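Local coordinates for endo-1,4-beta-xylanase D (Paenibacillus polymyxa, PDB 1W0N), which hydrolyses the beta-1,4 linkages of xylan, and is represented here by its CBM36 module, a calcium-dependent carbohydrate-binding domain, at residues A[59-64]-A[125-130]; A[13-18]-A[46-51]. All coordinates share one frame; numbering follows the deposited sequence. Where two conformers were deposited one is given.

In the fold
Near the N terminus, strand 13-16 runs along one edge of strand 122-130 and leads into a short 3-10 segment; E16 at the end of the strand and E18 just beyond it bind calcium. The chain then passes through the short strands 21-23, 28-30 and 36-39 before strand 45-52 returns in the second sheet, where 13-18 meets 46-51 and interaction 2 closes the first loop. Strand 56-65 follows at once, and interaction 1 closes a longer loop when 125-130 pairs with 59-64 near the C terminus. The two contacts are in series, neither nested nor crossed. Interaction 1 joins neighbours within one sheet, interaction 2 spans the two sheets, and both reach the same calcium ion.

Interaction 1: residues A[59-64]-A[125-130]; sequences ISVRGA and DFIEFS. With CA (calcium ion), chain B.
S60 and E128 form the hydrogen-bonded pair at the heart of this antiparallel contact. S60 N gives a nearly straight bond to E128 O (2.9 Å), and E128 N answers to S60 O (2.8 Å), both in the carbonyl plane. Further along, D125 N bonds to R62 O at 2.8 Å.

The apolar contacts lie on the face carrying I59, V61, I127 and F129, where branched and aromatic residues suit the buried interior. I59 and F129 stand side by side, CG2 of I59 lying over one face of the F129 ring, offset toward its rim, 4.3 Å from its centroid in a CH-pi contact, while I127 CG1 meets V61 CG2 at 3.7 Å.

Charge and ring contacts gather on and beside the other face. R62 CB lies over one face of the F126 ring, 3.9 Å from its centroid, and the extended chain beyond it takes NH1 to D125 OD2, a salt bridge of 2.8 Å made within the guanidinium plane, the carboxylate plane being turned 59° from it. With CG anti to the backbone N (chi1 -176°), D125 directs OD1 to the calcium ion at 2.3 Å; its own carbonyl O also binds the metal. R62 is thus a second-shell residue that helps fix the carboxylate.

E16, E18 and D35 complete the protein ligands of this calcium site, set beside paired central strands of the beta-sandwich fold of this carbohydrate-binding module.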
loop_
_atom_site.group_PDB
_atom_site.type_symbol
_atom_site.label_atom_id
_atom_site.label_comp_id
_atom_site.label_asym_id
_atom_site.label_seq_id
_atom_site.Cartn_x
_atom_site.Cartn_y
_atom_site.Cartn_z
ATOM N N ILE A 59 -8.218 5.989 -4.200
ATOM C CA ILE A 59 -7.354 5.441 -3.179
ATOM C C ILE A 59 -5.981 6.095 -3.290
ATOM O O ILE A 59 -5.362 6.050 -4.354
ATOM C CB ILE A 59 -7.198 3.930 -3.301
ATOM C CG1 ILE A 59 -8.545 3.219 -3.441
ATOM C CG2 ILE A 59 -6.473 3.385 -2.083
ATOM C CD1 ILE A 59 -8.739 2.559 -4.708
ATOM N N SER A 60 -5.510 6.676 -2.180
ATOM C CA SER A 60 -4.186 7.268 -2.149
ATOM C C SER A 60 -3.343 6.582 -1.084
ATOM O O SER A 60 -3.845 6.164 -0.045
ATOM C CB SER A 60 -4.247 8.764 -1.892
ATOM O OG SER A 60 -4.748 9.491 -3.001
ATOM N N VAL A 61 -2.047 6.473 -1.375
ATOM C CA VAL A 61 -1.077 5.949 -0.424
ATOM C C VAL A 61 0.093 6.920 -0.407
ATOM O O VAL A 61 0.606 7.306 -1.461
ATOM C CB VAL A 61 -0.606 4.525 -0.793
ATOM C CG1 VAL A 61 0.585 4.078 0.068
ATOM C CG2 VAL A 61 -1.758 3.543 -0.617
ATOM N N ARG A 62 0.519 7.316 0.809
ATOM C CA ARG A 62 1.762 8.049 0.961
ATOM C C ARG A 62 2.880 7.030 1.177
ATOM O O ARG A 62 2.763 6.153 2.034
ATOM C CB ARG A 62 1.694 9.036 2.126
ATOM C CG ARG A 62 2.963 9.852 2.270
ATOM C CD ARG A 62 2.796 11.017 3.220
ATOM N NE ARG A 62 3.949 11.908 3.218
ATOM C CZ ARG A 62 4.819 12.090 4.214
ATOM N NH1 ARG A 62 4.781 11.359 5.322
ATOM N NH2 ARG A 62 5.764 13.035 4.091
ATOM N N GLY A 63 3.928 7.138 0.364
ATOM C CA GLY A 63 5.004 6.175 0.401
ATOM C C GLY A 63 6.294 6.767 -0.133
ATOM O O GLY A 63 6.346 7.918 -0.557
ATOM N N ALA A 64 7.341 5.936 -0.108
ATOM C CA ALA A 64 8.649 6.336 -0.612
ATOM C C ALA A 64 9.410 5.096 -1.020
ATOM O O ALA A 64 9.066 3.977 -0.631
ATOM C CB ALA A 64 9.433 7.116 0.455
ATOM N N ASP A 125 3.303 4.712 4.392
ATOM C CA ASP A 125 2.915 5.534 5.547
ATOM C C ASP A 125 1.458 5.262 5.952
ATOM O O ASP A 125 1.174 4.927 7.108
ATOM C CB ASP A 125 3.149 7.002 5.178
ATOM C CG ASP A 125 2.897 7.985 6.302
ATOM O OD1 ASP A 125 2.499 7.550 7.400
ATOM O OD2 ASP A 125 3.081 9.206 6.079
ATOM N N PHE A 126 0.550 5.418 4.994
ATOM C CA PHE A 126 -0.879 5.248 5.239
ATOM C C PHE A 126 -1.572 5.060 3.895
ATOM O O PHE A 126 -1.002 5.355 2.833
ATOM C CB PHE A 126 -1.484 6.455 5.982
ATOM C CG PHE A 126 -1.383 7.764 5.239
ATOM C CD1 PHE A 126 -2.234 8.067 4.164
ATOM C CD2 PHE A 126 -0.451 8.714 5.649
ATOM C CE1 PHE A 126 -2.152 9.291 3.497
ATOM C CE2 PHE A 126 -0.387 9.961 5.008
ATOM C CZ PHE A 126 -1.234 10.229 3.928
ATOM N N ILE A 127 -2.830 4.609 3.989
ATOM C CA ILE A 127 -3.745 4.545 2.863
ATOM C C ILE A 127 -4.961 5.402 3.194
ATOM O O ILE A 127 -5.375 5.498 4.350
ATOM C CB ILE A 127 -4.147 3.073 2.556
ATOM C CG1 ILE A 127 -4.923 2.954 1.240
ATOM C CG2 ILE A 127 -4.928 2.454 3.709
ATOM C CD1 ILE A 127 -4.912 1.547 0.667
ATOM N N GLU A 128 -5.539 6.017 2.156
ATOM C CA GLU A 128 -6.730 6.837 2.317
ATOM C C GLU A 128 -7.709 6.509 1.198
ATOM O O GLU A 128 -7.384 6.591 0.024
ATOM C CB GLU A 128 -6.371 8.329 2.250
ATOM C CG GLU A 128 -7.442 9.221 2.748
ATOM C CD GLU A 128 -7.293 10.692 2.288
ATOM O OE1 GLU A 128 -6.413 11.091 1.524
ATOM O OE2 GLU A 128 -8.176 11.518 2.630
ATOM N N PHE A 129 -8.955 6.186 1.585
ATOM C CA PHE A 129 -10.053 5.977 0.663
ATOM C C PHE A 129 -10.972 7.162 0.687
ATOM O O PHE A 129 -11.284 7.719 1.744
ATOM C CB PHE A 129 -10.872 4.739 1.103
ATOM C CG PHE A 129 -10.136 3.443 0.946
ATOM C CD1 PHE A 129 -9.336 2.930 1.960
ATOM C CD2 PHE A 129 -10.255 2.716 -0.223
ATOM C CE1 PHE A 129 -8.643 1.723 1.758
ATOM C CE2 PHE A 129 -9.605 1.533 -0.401
ATOM C CZ PHE A 129 -8.764 1.054 0.579
ATOM N N SER A 130 -11.460 7.547 -0.504
ATOM C CA SER A 130 -12.430 8.600 -0.611
ATOM C C SER A 130 -13.359 8.291 -1.775
ATOM O O SER A 130 -13.074 7.447 -2.624
ATOM C CB SER A 130 -11.752 9.935 -0.812
ATOM O OG SER A 130 -10.967 9.944 -1.963
HETATM CA CA CA B . 1.984 6.183 9.154
HETATM O O HOH W 1 2.325 8.268 10.328
#

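Interaction 2: residues A[13-18]-A[46-51]; sequences TKVEAE and VSYSQY. With CA (calcium ion), chain B.
V15 and Y48 carry this contact, which bridges two sheets: the axes of strands 13-16 and 46-51 come no closer than 9.7 Å, and no hydrogen bond crosses between the segments. Apolar packing does the work. V15 CG1 sits almost squarely above the centre of the Y48 ring, 4.1 Å from the centroid and 9° off the ring normal, a CH-pi contact. The second methyl, CG2, reaches toward the phenolic end and touches Y48 CZ at 3.7 Å. A beta-branched valine suits this place because its two methyls cover different parts of one aromatic face. M20 also packs against both residues. At one end of the contact V46 CG1 approaches A17 O at 4.3 Å, where alanine's small side chain fits the buried start of the 3-10 segment.

The polar bonds run along strand 46-51. Y48 OH donates to Q50 OE1 (2.8 Å), meeting a lone pair in the carbonyl plane. Q50, bent at chi2 (66°), sends NE2 to Y51 O at 3.0 Å in a nearly straight bond, so both ends of the amide are held. T13 CG2 rests against Q50 OE1 at 3.7 Å. Replacing Y48 with an alanine would probably open a gap beneath the V15 methyls and leave Q50 OE1 without its phenolic donor.

E16 and E18, which make no contact with 46-51, turn to the metal: E16 OE1 binds calcium at 2.3 Å, and E18 chelates it through both carboxylate oxygens, with D35 and D125 as further ligands.

The chemistry thus divides in two: apolar and CH-pi contacts join the two sheets here, while the phenol of Y48 and the amide of Q50 are bonded along their own strand, and E16 and E18 bind calcium.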
loop_
_atom_site.group_PDB
_atom_site.type_symbol
_atom_site.label_atom_id
_atom_site.label_comp_id
_atom_site.label_asym_id
_atom_site.label_seq_id
_atom_site.Cartn_x
_atom_site.Cartn_y
_atom_site.Cartn_z
ATOM N N THR A 13 -11.420 8.040 4.705
ATOM C CA THR A 13 -11.013 7.003 5.666
ATOM C C THR A 13 -9.542 6.789 5.476
ATOM O O THR A 13 -9.119 6.439 4.393
ATOM C CB THR A 13 -11.772 5.671 5.458
ATOM O OG1 THR A 13 -13.139 5.780 5.876
ATOM C CG2 THR A 13 -11.197 4.529 6.297
ATOM N N LYS A 14 -8.812 7.020 6.531
ATOM C CA LYS A 14 -7.361 6.892 6.536
ATOM C C LYS A 14 -6.969 5.804 7.502
ATOM O O LYS A 14 -7.439 5.793 8.647
ATOM C CB LYS A 14 -6.731 8.231 6.943
ATOM C CG LYS A 14 -5.325 8.341 6.997
ATOM C CD LYS A 14 -4.893 9.780 7.277
ATOM C CE LYS A 14 -3.410 9.904 7.348
ATOM N NZ LYS A 14 -2.941 11.250 7.664
ATOM N N VAL A 15 -6.117 4.886 7.062
ATOM C CA VAL A 15 -5.602 3.818 7.910
ATOM C C VAL A 15 -4.080 3.847 7.823
ATOM O O VAL A 15 -3.492 3.836 6.736
ATOM C CB VAL A 15 -6.147 2.442 7.494
ATOM C CG1 VAL A 15 -5.581 1.348 8.382
ATOM C CG2 VAL A 15 -7.668 2.437 7.563
ATOM N N GLU A 16 -3.438 3.919 8.991
ATOM C CA GLU A 16 -1.984 3.943 9.061
ATOM C C GLU A 16 -1.428 2.551 8.817
ATOM O O GLU A 16 -1.915 1.561 9.379
ATOM C CB GLU A 16 -1.548 4.433 10.440
ATOM C CG GLU A 16 -1.966 5.849 10.774
ATOM C CD GLU A 16 -1.270 6.931 9.974
ATOM O OE1 GLU A 16 -0.260 6.629 9.313
ATOM O OE2 GLU A 16 -1.722 8.084 10.022
ATOM N N ALA A 17 -0.384 2.442 7.982
ATOM C CA ALA A 17 0.202 1.144 7.693
ATOM C C ALA A 17 0.677 0.438 8.958
ATOM O O ALA A 17 0.548 -0.783 9.092
ATOM C CB ALA A 17 1.348 1.295 6.704
ATOM N N GLU A 18 1.243 1.218 9.885
ATOM C CA GLU A 18 1.785 0.689 11.114
ATOM C C GLU A 18 0.701 0.112 12.039
ATOM O O GLU A 18 1.055 -0.550 13.017
ATOM C CB GLU A 18 2.636 1.744 11.824
ATOM C CG GLU A 18 1.937 3.040 12.218
ATOM C CD GLU A 18 1.950 4.152 11.160
ATOM O OE1 GLU A 18 1.931 3.846 9.936
ATOM O OE2 GLU A 18 1.934 5.343 11.532
ATOM N N VAL A 46 1.280 -5.681 4.036
ATOM C CA VAL A 46 0.418 -5.198 5.105
ATOM C C VAL A 46 -1.023 -5.402 4.678
ATOM O O VAL A 46 -1.346 -5.296 3.484
ATOM C CB VAL A 46 0.639 -3.705 5.478
ATOM C CG1 VAL A 46 1.994 -3.535 6.140
ATOM C CG2 VAL A 46 0.509 -2.784 4.276
ATOM N N SER A 47 -1.903 -5.695 5.633
ATOM C CA SER A 47 -3.298 -5.908 5.298
ATOM C C SER A 47 -4.215 -5.581 6.452
ATOM O O SER A 47 -3.822 -5.610 7.619
ATOM C CB SER A 47 -3.550 -7.331 4.845
ATOM O OG SER A 47 -3.359 -8.241 5.896
ATOM N N TYR A 48 -5.474 -5.296 6.122
ATOM C CA TYR A 48 -6.515 -5.148 7.123
ATOM C C TYR A 48 -7.853 -5.321 6.409
ATOM O O TYR A 48 -7.930 -5.333 5.187
ATOM C CB TYR A 48 -6.425 -3.789 7.852
ATOM C CG TYR A 48 -6.967 -2.643 7.075
ATOM C CD1 TYR A 48 -6.265 -2.067 6.021
ATOM C CD2 TYR A 48 -8.249 -2.169 7.350
ATOM C CE1 TYR A 48 -6.835 -1.042 5.271
ATOM C CE2 TYR A 48 -8.816 -1.150 6.614
ATOM C CZ TYR A 48 -8.114 -0.588 5.562
ATOM O OH TYR A 48 -8.639 0.418 4.809
ATOM N N SER A 49 -8.931 -5.466 7.193
ATOM C CA SER A 49 -10.259 -5.621 6.639
ATOM C C SER A 49 -11.010 -4.305 6.674
ATOM O O SER A 49 -11.107 -3.668 7.721
ATOM C CB SER A 49 -11.043 -6.665 7.438
ATOM O OG SER A 49 -10.469 -7.917 7.288
ATOM N N GLN A 50 -11.553 -3.909 5.512
ATOM C CA GLN A 50 -12.296 -2.676 5.349
ATOM C C GLN A 50 -13.723 -2.981 4.927
ATOM O O GLN A 50 -13.940 -3.691 3.949
ATOM C CB GLN A 50 -11.621 -1.815 4.282
ATOM C CG GLN A 50 -12.319 -0.498 3.942
ATOM C CD GLN A 50 -12.316 0.474 5.117
ATOM O OE1 GLN A 50 -11.238 0.844 5.622
ATOM N NE2 GLN A 50 -13.487 0.919 5.520
ATOM N N TYR A 51 -14.704 -2.356 5.601
ATOM C CA TYR A 51 -16.088 -2.431 5.164
ATOM C C TYR A 51 -16.364 -1.317 4.174
ATOM O O TYR A 51 -16.040 -0.151 4.427
ATOM C CB TYR A 51 -17.038 -2.301 6.366
ATOM C CG TYR A 51 -18.487 -2.233 5.888
ATOM C CD1 TYR A 51 -19.216 -3.328 5.472
ATOM C CD2 TYR A 51 -19.104 -0.960 5.761
ATOM C CE1 TYR A 51 -20.486 -3.209 4.960
ATOM C CE2 TYR A 51 -20.397 -0.841 5.204
ATOM C CZ TYR A 51 -21.083 -1.953 4.806
ATOM O OH TYR A 51 -22.324 -1.865 4.264
HETATM CA CA CA B . 1.984 6.183 9.154
HETATM O O HOH W 1 2.325 8.268 10.328
#